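Local atomic coordinates of Glyoxalase/bleomycin resistance protein/dioxygenase (Alicyclobacillus acidocaldarius subsp. acidocaldarius, PDB entry 3RRI), a protein that belongs to the vicinal oxygen chelate (glyoxalase) superfamily and may act as a metal-dependent dioxygenase. Residues N83-A88 against Y96-R101; D25-K30 against I43-F48. All coordinates share one frame; numbering follows the deposited sequence.

Interaction 1: N83-A88 against Y96-R101; sequences NLYKLA and YHDLSR
Helix 78-90 lies on the second beta sheet of this glyoxalase-type chain, and Tyr85 reaches from it to Asp98 and Leu99 at the sheet's margin, where the edge strand turns a corner between 95-98 and 100-102. With CG trans to the backbone N (chi1 178°), the phenol extends outward from the helix, and its hydroxyl OH donates to Asp98 OD1 at 2.7 Å. It meets that oxygen on the syn side, 21° out of the carboxylate plane, while ring and carboxylate planes lie 42° apart. The anti side of the same OD1 is taken by the backbone N of Leu99, also at 2.7 Å; two donors thus hold one oxygen, which should restrict the rotation of the carboxylate. OD2 forms a salt bridge with Lys89, further along the same helix. Asp98 thereby joins the bend of the strand to two places on helix 78-90, an example of how one acidic side chain can tie a helix to a sheet edge.

In this superfamily each beta-alpha-beta-beta-beta module lays its helix against its own sheet, and here the helix also reaches the irregular strand beside 110-116, whose classic beta bulge has both Tyr96 and His97 facing Phe114. Leu99 supplies the apolar half: its CD2 stands over one face of the Tyr85 ring in a CH-pi contact, 4.2 Å from the ring centroid. Its CB touches Tyr85 CE1 at 3.8 Å. The ring of Phe113 meets that of Tyr85 edge-to-face, and His97 ND1 donates to the carbonyl O of Asp98 at 3.0 Å.

Interaction 2: D25-K30 against I43-F48; sequences DFYVTK and ITLDFF
Tyr27 and Leu45 share one first-torsion choice, CG opposite the carbonyl carbon and next to the backbone N (chi1 -76° and -60°), and with it the two side chains reach into the interface between helix 20-30 and strand 42-47 and cross there at about a right angle. Leu45 serves both helix residues through its fork. Methyl CD1 abuts the root of the tyrosine, 3.5 Å from Tyr27 CB and 3.7 Å from Tyr27 CG, whereas methyl CD2 meets Val28 CG2 at 3.6 Å. A single leucine is therefore wedged against consecutive residues of the helix, one methyl to each. Further along the strand, Phe47 brings CE1 to the edge of the Tyr27 ring, near its plane, at 4.3 Å from Tyr27 CE1, a looser touch than those of Leu45.

No hydrogen bond crosses between the segments, and all four touching side chains are buried. The one polar group among them, the Tyr27 hydroxyl, has a hydrogen bond to Asp117, which gives the otherwise apolar ring a polar partner at its far end. The Phe26 ring turns its edge to one face of the Tyr27 ring, with CD2 above the centre, while Leu35 on the adjoining strand packs on both Val28 and Leu45.

The short axes pass 9.8 Å apart, with N-to-C directions 44° from each other. A helix laid obliquely on one face of a mixed sheet through such interlocking aliphatic and aromatic groups is characteristic of the beta-alpha-beta-beta-beta module of the vicinal oxygen chelate fold, here the first.

In the fold
From the N terminus, strand 10-17 leads into helix 20-30, and interaction 2 closes the first loop by returning strand 42-47 to that helix after strand 34-39. The chain then passes through strands 50-56 and 70-74 to helix 78-90, where interaction 1 closes a shorter loop, with only seven residues between its segments, onto the strand that follows. The two loops stand in series, neither nesting nor crossing; interaction 2 ties its helix to the four-stranded sheet and interaction 1 ties its helix to the second sheet. Their centres are about 17 Å apart, yet they touch: Leu87 CD2 lies 3.4 Å from Lys30 O, and Leu84 CD2 is 3.7 Å from Phe48 CZ, joining the two halves.

Interaction 1: N83-A88 against Y96-R101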
# COMPACT_ATOMS: atom_id res chain seq x y z
N ASN A 83 -5.61 20.31 11.86
CA ASN A 83 -6.46 19.66 12.83
C ASN A 83 -5.83 19.60 14.22
O ASN A 83 -6.49 19.75 15.22
CB ASN A 83 -6.77 18.22 12.41
CG ASN A 83 -7.78 18.13 11.27
OD1 ASN A 83 -8.36 19.15 10.86
ND2 ASN A 83 -7.97 16.92 10.75
N LEU A 84 -4.53 19.29 14.27
CA LEU A 84 -3.88 19.16 15.57
C LEU A 84 -3.72 20.50 16.25
O LEU A 84 -3.92 20.62 17.44
CB LEU A 84 -2.52 18.44 15.41
CG LEU A 84 -1.74 18.23 16.72
CD1 LEU A 84 -2.53 17.33 17.70
CD2 LEU A 84 -0.30 17.67 16.45
N TYR A 85 -3.39 21.52 15.47
CA TYR A 85 -3.34 22.87 16.05
C TYR A 85 -4.68 23.27 16.66
O TYR A 85 -4.74 23.80 17.77
CB TYR A 85 -2.94 23.84 14.98
CG TYR A 85 -2.87 25.29 15.42
CD1 TYR A 85 -1.83 25.74 16.20
CD2 TYR A 85 -3.83 26.20 15.00
CE1 TYR A 85 -1.73 27.04 16.59
CE2 TYR A 85 -3.74 27.52 15.39
CZ TYR A 85 -2.69 27.93 16.18
OH TYR A 85 -2.54 29.23 16.62
N LYS A 86 -5.75 23.01 15.92
CA LYS A 86 -7.10 23.36 16.37
C LYS A 86 -7.43 22.58 17.64
O LYS A 86 -8.01 23.10 18.60
CB LYS A 86 -8.12 23.06 15.28
CG LYS A 86 -9.57 23.28 15.68
CD LYS A 86 -10.52 22.98 14.52
CE LYS A 86 -11.97 22.77 14.97
NZ LYS A 86 -12.72 21.97 13.96
N LEU A 87 -7.04 21.30 17.67
CA LEU A 87 -7.27 20.49 18.83
C LEU A 87 -6.59 21.08 20.07
O LEU A 87 -7.21 21.19 21.15
CB LEU A 87 -6.76 19.06 18.57
CG LEU A 87 -6.86 18.00 19.68
CD1 LEU A 87 -6.89 16.54 19.11
CD2 LEU A 87 -5.77 18.08 20.72
N ALA A 88 -5.31 21.40 19.92
CA ALA A 88 -4.49 21.96 21.01
C ALA A 88 -5.09 23.26 21.55
O ALA A 88 -5.21 23.44 22.77
CB ALA A 88 -3.06 22.15 20.55
N TYR A 96 4.40 26.21 24.02
CA TYR A 96 5.68 26.84 24.24
C TYR A 96 5.93 27.92 23.19
O TYR A 96 6.49 28.99 23.48
CB TYR A 96 6.80 25.78 24.20
CG TYR A 96 8.16 26.36 24.43
CD1 TYR A 96 8.56 26.77 25.70
CD2 TYR A 96 9.06 26.53 23.37
CE1 TYR A 96 9.81 27.33 25.91
CE2 TYR A 96 10.31 27.08 23.57
CZ TYR A 96 10.67 27.48 24.84
OH TYR A 96 11.92 28.03 25.03
N HIS A 97 5.55 27.61 21.95
CA HIS A 97 5.66 28.55 20.84
C HIS A 97 4.44 28.40 19.93
O HIS A 97 4.14 27.31 19.47
CB HIS A 97 6.96 28.33 20.06
CG HIS A 97 7.43 29.54 19.29
ND1 HIS A 97 6.72 30.05 18.22
CD2 HIS A 97 8.51 30.33 19.45
CE1 HIS A 97 7.37 31.11 17.74
NE2 HIS A 97 8.45 31.30 18.48
N ASP A 98 3.71 29.50 19.69
CA ASP A 98 2.53 29.42 18.86
C ASP A 98 2.93 29.27 17.39
O ASP A 98 4.11 29.32 17.03
CB ASP A 98 1.64 30.69 19.07
CG ASP A 98 0.14 30.41 18.87
OD1 ASP A 98 -0.25 29.50 18.09
OD2 ASP A 98 -0.70 31.12 19.50
N LEU A 99 1.93 29.08 16.54
CA LEU A 99 2.10 28.87 15.12
C LEU A 99 3.03 29.91 14.53
O LEU A 99 2.84 31.13 14.71
CB LEU A 99 0.73 28.94 14.40
CG LEU A 99 0.58 28.39 13.00
CD1 LEU A 99 0.98 26.90 12.94
CD2 LEU A 99 -0.88 28.56 12.57
N SER A 100 4.04 29.40 13.80
CA SER A 100 5.11 30.20 13.24
C SER A 100 5.71 29.53 12.00
O SER A 100 5.32 28.42 11.64
CB SER A 100 6.19 30.41 14.30
OG SER A 100 7.13 31.39 13.90
N ARG A 101 6.64 30.23 11.35
CA ARG A 101 7.40 29.73 10.19
C ARG A 101 8.87 29.67 10.53
O ARG A 101 9.39 30.54 11.22
CB ARG A 101 7.23 30.66 9.01
CG ARG A 101 5.83 30.86 8.61
CD ARG A 101 5.28 29.66 7.89
NE ARG A 101 3.91 29.96 7.46
CZ ARG A 101 3.57 30.50 6.29
NH1 ARG A 101 4.49 30.77 5.37
NH2 ARG A 101 2.29 30.75 6.04

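Interaction 2: D25-K30 against I43-F48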
# COMPACT_ATOMS: atom_id res chain seq x y z
N ASP A 25 -3.02 12.44 31.56
CA ASP A 25 -3.96 13.56 31.36
C ASP A 25 -3.53 14.39 30.15
O ASP A 25 -4.37 14.79 29.32
CB ASP A 25 -4.01 14.46 32.61
CG ASP A 25 -4.60 13.77 33.85
OD1 ASP A 25 -5.20 12.66 33.75
OD2 ASP A 25 -4.46 14.35 34.96
N PHE A 26 -2.23 14.62 30.00
CA PHE A 26 -1.71 15.42 28.92
C PHE A 26 -1.80 14.66 27.59
O PHE A 26 -2.38 15.13 26.61
CB PHE A 26 -0.27 15.84 29.19
CG PHE A 26 0.30 16.70 28.12
CD1 PHE A 26 0.12 18.09 28.17
CD2 PHE A 26 1.01 16.15 27.04
CE1 PHE A 26 0.62 18.88 27.17
CE2 PHE A 26 1.53 16.94 26.05
CZ PHE A 26 1.32 18.32 26.10
N TYR A 27 -1.18 13.48 27.53
CA TYR A 27 -1.01 12.80 26.27
C TYR A 27 -2.27 12.11 25.75
O TYR A 27 -2.49 12.07 24.57
CB TYR A 27 0.13 11.77 26.34
CG TYR A 27 1.47 12.45 26.30
CD1 TYR A 27 1.98 12.95 25.12
CD2 TYR A 27 2.23 12.66 27.48
CE1 TYR A 27 3.17 13.64 25.07
CE2 TYR A 27 3.44 13.38 27.44
CZ TYR A 27 3.92 13.86 26.23
OH TYR A 27 5.09 14.54 26.16
N VAL A 28 -3.04 11.53 26.65
CA VAL A 28 -4.23 10.78 26.27
C VAL A 28 -5.43 11.72 26.29
O VAL A 28 -6.00 12.02 25.25
CB VAL A 28 -4.46 9.57 27.17
CG1 VAL A 28 -5.73 8.86 26.81
CG2 VAL A 28 -3.25 8.58 27.11
N THR A 29 -5.79 12.22 27.46
CA THR A 29 -7.04 12.97 27.57
C THR A 29 -7.02 14.23 26.70
O THR A 29 -7.99 14.47 25.97
CB THR A 29 -7.35 13.37 29.01
OG1 THR A 29 -7.37 12.20 29.84
CG2 THR A 29 -8.75 14.05 29.10
N LYS A 30 -5.97 15.02 26.78
CA LYS A 30 -5.95 16.26 25.98
C LYS A 30 -5.40 16.05 24.59
O LYS A 30 -6.05 16.41 23.62
CB LYS A 30 -5.17 17.37 26.67
CG LYS A 30 -5.82 17.88 27.96
CD LYS A 30 -4.81 18.26 29.00
CE LYS A 30 -3.81 19.26 28.49
NZ LYS A 30 -3.04 19.85 29.64
N ILE A 43 4.42 4.72 31.53
CA ILE A 43 3.26 4.46 30.66
C ILE A 43 3.71 4.52 29.21
O ILE A 43 4.61 5.29 28.86
CB ILE A 43 2.06 5.42 30.88
CG1 ILE A 43 2.44 6.87 30.52
CG2 ILE A 43 1.55 5.33 32.31
CD1 ILE A 43 1.23 7.78 30.48
N THR A 44 3.09 3.67 28.39
CA THR A 44 3.40 3.62 26.96
C THR A 44 2.21 4.03 26.13
O THR A 44 1.06 3.76 26.47
CB THR A 44 3.87 2.21 26.52
OG1 THR A 44 2.76 1.31 26.40
CG2 THR A 44 4.90 1.70 27.52
N LEU A 45 2.51 4.73 25.03
CA LEU A 45 1.48 5.45 24.30
C LEU A 45 1.65 5.22 22.82
O LEU A 45 2.77 5.14 22.32
CB LEU A 45 1.63 6.93 24.56
CG LEU A 45 1.50 7.41 25.99
CD1 LEU A 45 2.06 8.85 26.09
CD2 LEU A 45 0.08 7.35 26.44
N ASP A 46 0.53 5.14 22.11
CA ASP A 46 0.50 5.18 20.67
C ASP A 46 0.39 6.68 20.38
O ASP A 46 -0.67 7.32 20.56
CB ASP A 46 -0.67 4.35 20.12
CG ASP A 46 -0.97 4.59 18.67
OD1 ASP A 46 -0.40 5.53 18.06
OD2 ASP A 46 -1.80 3.81 18.10
N PHE A 47 1.54 7.23 19.99
CA PHE A 47 1.73 8.66 19.77
C PHE A 47 1.75 8.85 18.24
O PHE A 47 2.79 8.72 17.58
CB PHE A 47 3.03 9.10 20.44
CG PHE A 47 3.39 10.54 20.18
CD1 PHE A 47 2.94 11.52 21.04
CD2 PHE A 47 4.25 10.89 19.16
CE1 PHE A 47 3.31 12.86 20.82
CE2 PHE A 47 4.65 12.19 18.94
CZ PHE A 47 4.15 13.19 19.77
N PHE A 48 0.57 9.11 17.65
CA PHE A 48 0.43 9.31 16.20
C PHE A 48 0.97 8.13 15.39
O PHE A 48 1.39 8.28 14.25
CB PHE A 48 1.10 10.62 15.76
CG PHE A 48 0.55 11.85 16.42
CD1 PHE A 48 -0.44 12.58 15.79
CD2 PHE A 48 0.98 12.27 17.66
CE1 PHE A 48 -0.97 13.72 16.41
CE2 PHE A 48 0.45 13.42 18.28
CZ PHE A 48 -0.52 14.14 17.61